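Local coordinates for protein Alpha/beta hydrolase (PDB 6KMO) that probably hydrolyses carboxylic ester bonds, as an esterase or lipase of the alpha/beta hydrolase fold, at residues T139-N151 against N240-A253. The protein carries 2 engineered substitutions. Residues are numbered along the deposited sequence; the frame is centred on the assembly and turned at random.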
loop_
_atom_site.group_PDB
_atom_site.type_symbol
_atom_site.label_atom_id
_atom_site.label_comp_id
_atom_site.label_asym_id
_atom_site.label_seq_id
_atom_site.Cartn_x
_atom_site.Cartn_y
_atom_site.Cartn_z
ATOM N N THR A 139 23.385 -7.262 18.781
ATOM C CA THR A 139 24.257 -6.346 19.513
ATOM C C THR A 139 24.253 -4.976 18.847
ATOM O O THR A 139 24.457 -4.892 17.625
ATOM C CB THR A 139 25.689 -6.879 19.547
ATOM O OG1 THR A 139 25.689 -8.199 20.102
ATOM C CG2 THR A 139 26.578 -5.972 20.391
ATOM N N PRO A 140 24.042 -3.894 19.605
ATOM C CA PRO A 140 24.042 -2.553 19.006
ATOM C C PRO A 140 25.437 -2.113 18.597
ATOM O O PRO A 140 26.459 -2.652 19.029
ATOM C CB PRO A 140 23.523 -1.645 20.124
ATOM C CG PRO A 140 23.015 -2.545 21.200
ATOM C CD PRO A 140 23.716 -3.848 21.043
ATOM N N SER A 141 25.463 -1.083 17.768
ATOM C CA SER A 141 26.660 -0.317 17.472
ATOM C C SER A 141 26.713 0.919 18.362
ATOM O O SER A 141 25.673 1.470 18.737
ATOM C CB SER A 141 26.671 0.117 16.002
ATOM O OG SER A 141 26.735 -1.016 15.136
ATOM N N PRO A 142 27.916 1.407 18.716
ATOM C CA PRO A 142 29.228 0.946 18.263
ATOM C C PRO A 142 29.842 -0.179 19.079
ATOM O O PRO A 142 30.989 -0.540 18.824
ATOM C CB PRO A 142 30.072 2.217 18.383
ATOM C CG PRO A 142 29.498 2.913 19.562
ATOM C CD PRO A 142 28.008 2.665 19.474
ATOM N N GLU A 143 29.104 -0.732 20.040
ATOM C CA GLU A 143 29.637 -1.865 20.804
ATOM C C GLU A 143 30.088 -2.966 19.858
ATOM O O GLU A 143 31.145 -3.587 20.055
ATOM C CB GLU A 143 28.570 -2.384 21.766
ATOM C CG GLU A 143 28.298 -1.477 22.996
ATOM C CD GLU A 143 27.346 -0.281 22.773
ATOM O OE1 GLU A 143 26.970 0.067 21.630
ATOM O OE2 GLU A 143 26.979 0.343 23.801
ATOM N N ALA A 144 29.300 -3.222 18.820
ATOM C CA ALA A 144 29.675 -4.085 17.724
ATOM C C ALA A 144 29.595 -3.282 16.436
ATOM O O ALA A 144 28.840 -2.304 16.330
ATOM C CB ALA A 144 28.749 -5.296 17.612
ATOM N N HIS A 145 30.370 -3.705 15.453
ATOM C CA HIS A 145 30.352 -3.168 14.106
ATOM C C HIS A 145 29.889 -4.249 13.141
ATOM O O HIS A 145 29.757 -5.414 13.501
ATOM C CB HIS A 145 31.746 -2.661 13.735
ATOM C CG HIS A 145 32.225 -1.551 14.610
ATOM N ND1 HIS A 145 31.630 -0.311 14.630
ATOM C CD2 HIS A 145 33.215 -1.508 15.536
ATOM C CE1 HIS A 145 32.247 0.460 15.511
ATOM N NE2 HIS A 145 33.213 -0.242 16.074
ATOM N N PHE A 146 29.623 -3.856 11.902
ATOM C CA PHE A 146 29.389 -4.822 10.841
ATOM C C PHE A 146 30.499 -5.865 10.886
ATOM O O PHE A 146 31.665 -5.501 11.067
ATOM C CB PHE A 146 29.390 -4.072 9.501
ATOM C CG PHE A 146 29.280 -4.955 8.276
ATOM C CD1 PHE A 146 30.410 -5.362 7.588
ATOM C CD2 PHE A 146 28.042 -5.327 7.774
ATOM C CE1 PHE A 146 30.304 -6.140 6.463
ATOM C CE2 PHE A 146 27.933 -6.096 6.657
ATOM C CZ PHE A 146 29.066 -6.522 6.000
ATOM N N PRO A 147 30.191 -7.155 10.712
ATOM C CA PRO A 147 28.904 -7.774 10.406
ATOM C C PRO A 147 28.304 -8.543 11.580
ATOM O O PRO A 147 27.584 -9.507 11.354
ATOM C CB PRO A 147 29.292 -8.762 9.317
ATOM C CG PRO A 147 30.592 -9.319 9.855
ATOM C CD PRO A 147 31.289 -8.129 10.515
ATOM N N VAL A 148 28.603 -8.137 12.811
ATOM C CA VAL A 148 28.199 -8.916 13.978
ATOM C C VAL A 148 26.690 -9.114 14.012
ATOM O O VAL A 148 26.191 -10.237 14.171
ATOM C CB VAL A 148 28.711 -8.243 15.263
ATOM C CG1 VAL A 148 28.082 -8.894 16.499
ATOM C CG2 VAL A 148 30.223 -8.303 15.330
ATOM N N ALA A 149 25.936 -8.016 13.930
ATOM C CA ALA A 149 24.488 -8.100 14.079
ATOM C C ALA A 149 23.857 -8.897 12.948
ATOM O O ALA A 149 22.940 -9.685 13.189
ATOM C CB ALA A 149 23.874 -6.706 14.153
ATOM N N ILE A 150 24.310 -8.697 11.704
ATOM C CA ILE A 150 23.683 -9.456 10.616
ATOM C C ILE A 150 24.021 -10.942 10.711
ATOM O O ILE A 150 23.253 -11.789 10.240
ATOM C CB ILE A 150 23.964 -8.876 9.211
ATOM C CG1 ILE A 150 25.457 -8.888 8.900
ATOM C CG2 ILE A 150 23.336 -7.488 9.076
ATOM C CD1 ILE A 150 25.751 -8.975 7.427
ATOM N N ASN A 151 25.159 -11.286 11.315
ATOM C CA ASN A 151 25.466 -12.684 11.566
ATOM C C ASN A 151 24.535 -13.253 12.628
ATOM O O ASN A 151 24.005 -14.362 12.469
ATOM C CB ASN A 151 26.906 -12.847 12.007
ATOM C CG ASN A 151 27.197 -14.269 12.384
ATOM O OD1 ASN A 151 27.167 -15.130 11.529
ATOM N ND2 ASN A 151 27.388 -14.531 13.642
ATOM N N ASN A 240 28.860 4.787 13.028
ATOM C CA ASN A 240 28.947 3.910 14.188
ATOM C C ASN A 240 28.918 2.443 13.792
ATOM O O ASN A 240 29.497 1.604 14.491
ATOM C CB ASN A 240 27.801 4.225 15.155
ATOM C CG ASN A 240 28.100 5.407 16.054
ATOM O OD1 ASN A 240 28.803 5.274 17.059
ATOM N ND2 ASN A 240 27.589 6.576 15.692
ATOM N N TYR A 241 28.258 2.116 12.681
ATOM C CA TYR A 241 28.137 0.737 12.210
ATOM C C TYR A 241 29.434 0.253 11.566
ATOM O O TYR A 241 29.958 -0.802 11.927
ATOM C CB TYR A 241 27.009 0.685 11.194
ATOM C CG TYR A 241 26.568 -0.681 10.754
ATOM C CD1 TYR A 241 26.273 -1.688 11.669
ATOM C CD2 TYR A 241 26.391 -0.957 9.399
ATOM C CE1 TYR A 241 25.806 -2.918 11.246
ATOM C CE2 TYR A 241 25.910 -2.195 8.965
ATOM C CZ TYR A 241 25.615 -3.163 9.897
ATOM O OH TYR A 241 25.122 -4.385 9.513
ATOM N N THR A 242 29.940 0.984 10.580
ATOM C CA THR A 242 31.238 0.695 9.991
ATOM C C THR A 242 31.678 1.866 9.129
ATOM O O THR A 242 30.918 2.334 8.278
ATOM C CB THR A 242 31.233 -0.567 9.135
ATOM O OG1 THR A 242 32.514 -0.637 8.479
ATOM C CG2 THR A 242 30.148 -0.580 8.082
ATOM N N THR A 243 32.913 2.320 9.330
ATOM C CA THR A 243 33.486 3.361 8.487
ATOM C C THR A 243 34.309 2.789 7.346
ATOM O O THR A 243 34.946 3.554 6.616
ATOM C CB THR A 243 34.372 4.286 9.316
ATOM O OG1 THR A 243 35.345 3.503 10.011
ATOM C CG2 THR A 243 33.548 5.092 10.310
ATOM N N SER A 244 34.318 1.478 7.170
ATOM C CA SER A 244 35.099 0.855 6.114
ATOM C C SER A 244 34.428 1.029 4.759
ATOM O O SER A 244 33.268 0.647 4.573
ATOM C CB SER A 244 35.251 -0.632 6.415
ATOM O OG SER A 244 35.712 -1.341 5.278
ATOM N N ALA A 245 35.165 1.571 3.792
ATOM C CA ALA A 245 34.643 1.654 2.434
ATOM C C ALA A 245 34.333 0.274 1.872
ATOM O O ALA A 245 33.336 0.089 1.164
ATOM C CB ALA A 245 35.659 2.364 1.531
ATOM N N ALA A 246 35.193 -0.709 2.146
ATOM C CA ALA A 246 34.937 -2.049 1.648
ATOM C C ALA A 246 33.637 -2.597 2.223
ATOM O O ALA A 246 32.824 -3.171 1.491
ATOM C CB ALA A 246 36.109 -2.967 1.999
ATOM N N ASP A 247 33.413 -2.416 3.525
ATOM C CA ASP A 247 32.162 -2.883 4.116
ATOM C C ASP A 247 30.968 -2.185 3.464
ATOM O O ASP A 247 29.925 -2.802 3.219
ATOM C CB ASP A 247 32.124 -2.608 5.618
ATOM C CG ASP A 247 33.054 -3.485 6.443
ATOM O OD1 ASP A 247 33.566 -4.510 5.938
ATOM O OD2 ASP A 247 33.233 -3.131 7.629
ATOM N N ARG A 248 31.087 -0.883 3.223
ATOM C CA ARG A 248 29.986 -0.150 2.616
ATOM C C ARG A 248 29.726 -0.576 1.185
ATOM O O ARG A 248 28.617 -0.374 0.688
ATOM C CB ARG A 248 30.232 1.346 2.744
ATOM C CG ARG A 248 30.126 1.809 4.173
ATOM C CD ARG A 248 30.460 3.285 4.355
ATOM N NE ARG A 248 30.416 3.672 5.761
ATOM C CZ ARG A 248 30.087 4.872 6.223
ATOM N NH1 ARG A 248 29.768 5.858 5.397
ATOM N NH2 ARG A 248 30.085 5.076 7.527
ATOM N N ASN A 249 30.704 -1.173 0.507
ATOM C CA ASN A 249 30.536 -1.711 -0.828
ATOM C C ASN A 249 30.134 -3.183 -0.823
ATOM O O ASN A 249 30.027 -3.786 -1.898
ATOM C CB ASN A 249 31.826 -1.519 -1.629
ATOM C CG ASN A 249 31.583 -1.429 -3.099
ATOM O OD1 ASN A 249 30.690 -0.697 -3.559
ATOM N ND2 ASN A 249 32.363 -2.184 -3.872
ATOM N N ASN A 250 29.930 -3.763 0.353
ATOM C CA ASN A 250 29.532 -5.156 0.530
ATOM C C ASN A 250 28.014 -5.212 0.452
ATOM O O ASN A 250 27.333 -4.395 1.078
ATOM C CB ASN A 250 30.043 -5.566 1.913
ATOM C CG ASN A 250 29.792 -7.012 2.277
ATOM O OD1 ASN A 250 28.704 -7.553 2.103
ATOM N ND2 ASN A 250 30.816 -7.642 2.842
ATOM N N ILE A 251 27.482 -6.151 -0.338
ATOM C CA ILE A 251 26.030 -6.219 -0.538
ATOM C C ILE A 251 25.265 -6.547 0.745
ATOM O O ILE A 251 24.047 -6.324 0.800
ATOM C CB ILE A 251 25.635 -7.196 -1.667
ATOM C CG1 ILE A 251 25.934 -8.657 -1.297
ATOM C CG2 ILE A 251 26.312 -6.793 -2.961
ATOM C CD1 ILE A 251 25.430 -9.650 -2.341
ATOM N N LEU A 252 25.934 -7.076 1.769
ATOM C CA LEU A 252 25.289 -7.351 3.044
ATOM C C LEU A 252 25.131 -6.093 3.883
ATOM O O LEU A 252 24.472 -6.139 4.933
ATOM C CB LEU A 252 26.072 -8.398 3.836
ATOM C CG LEU A 252 26.262 -9.731 3.118
ATOM C CD1 LEU A 252 27.023 -10.700 4.025
ATOM C CD2 LEU A 252 24.944 -10.350 2.683
ATOM N N ALA A 253 25.733 -4.983 3.458
ATOM C CA ALA A 253 25.561 -3.668 4.062
ATOM C C ALA A 253 24.793 -2.728 3.147
ATOM O O ALA A 253 23.854 -2.051 3.594
ATOM C CB ALA A 253 26.914 -3.046 4.423
HETATM O O HOH W 1 33.649 -3.997 10.067
HETATM O O HOH W 2 26.089 -6.344 11.246
#
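H145 and F146, in the proline-containing loop before helix 148-163, meet the end of helix 231-241, in a part of the chain that in relatives probably belongs to the cap. F146 N donates to Y241 O (3.1 Å, 158° at the hydrogen). H145 ND1 makes two weak, bent bonds, to Y241 O and to N240 O, the latter at 2.9 Å. Both carbonyls lie at the edge of the imidazole. The F146 side chain packs between the end of helix 231-241, the short helix 245-248 and the loop after it. Its CG is anti to the backbone N (chi1 175°), which carries the ring past Y241. F146 CB sits over one face of the Y241 ring, 4.0 Å from its centroid. The two rings make an offset edge-to-face pair with planes at 74°.

The Pro-Glu and Phe-Pro pairs of this loop, with the HGGGW sequence, are consistent with the hormone-sensitive-lipase-like branch of the alpha/beta hydrolase fold. The peptide bonds before P142 and P147 are cis. W110, from the HGGGW sequence, stacks on Y241 and is backbone hydrogen-bonded to S141.

P147 CB lies over one face of the F146 ring. D247 approaches obliquely, its CG 3.4 Å from F146 CD1. N250 ND2 is 3.8 Å from F146 CZ, at the ring edge, and hydrogen-bonds to L8 O of the second subunit. D247 OD2 accepts from T242 OG1 through its anti lone pair (2.7 Å). A water also donates to D247 OD2 and to F146 O. A second water accepts from I150 N and donates to Y241 OH. I150 CD1 packs on L252 CB at 3.7 Å, with S188 and L191 of helix 181-195 alongside.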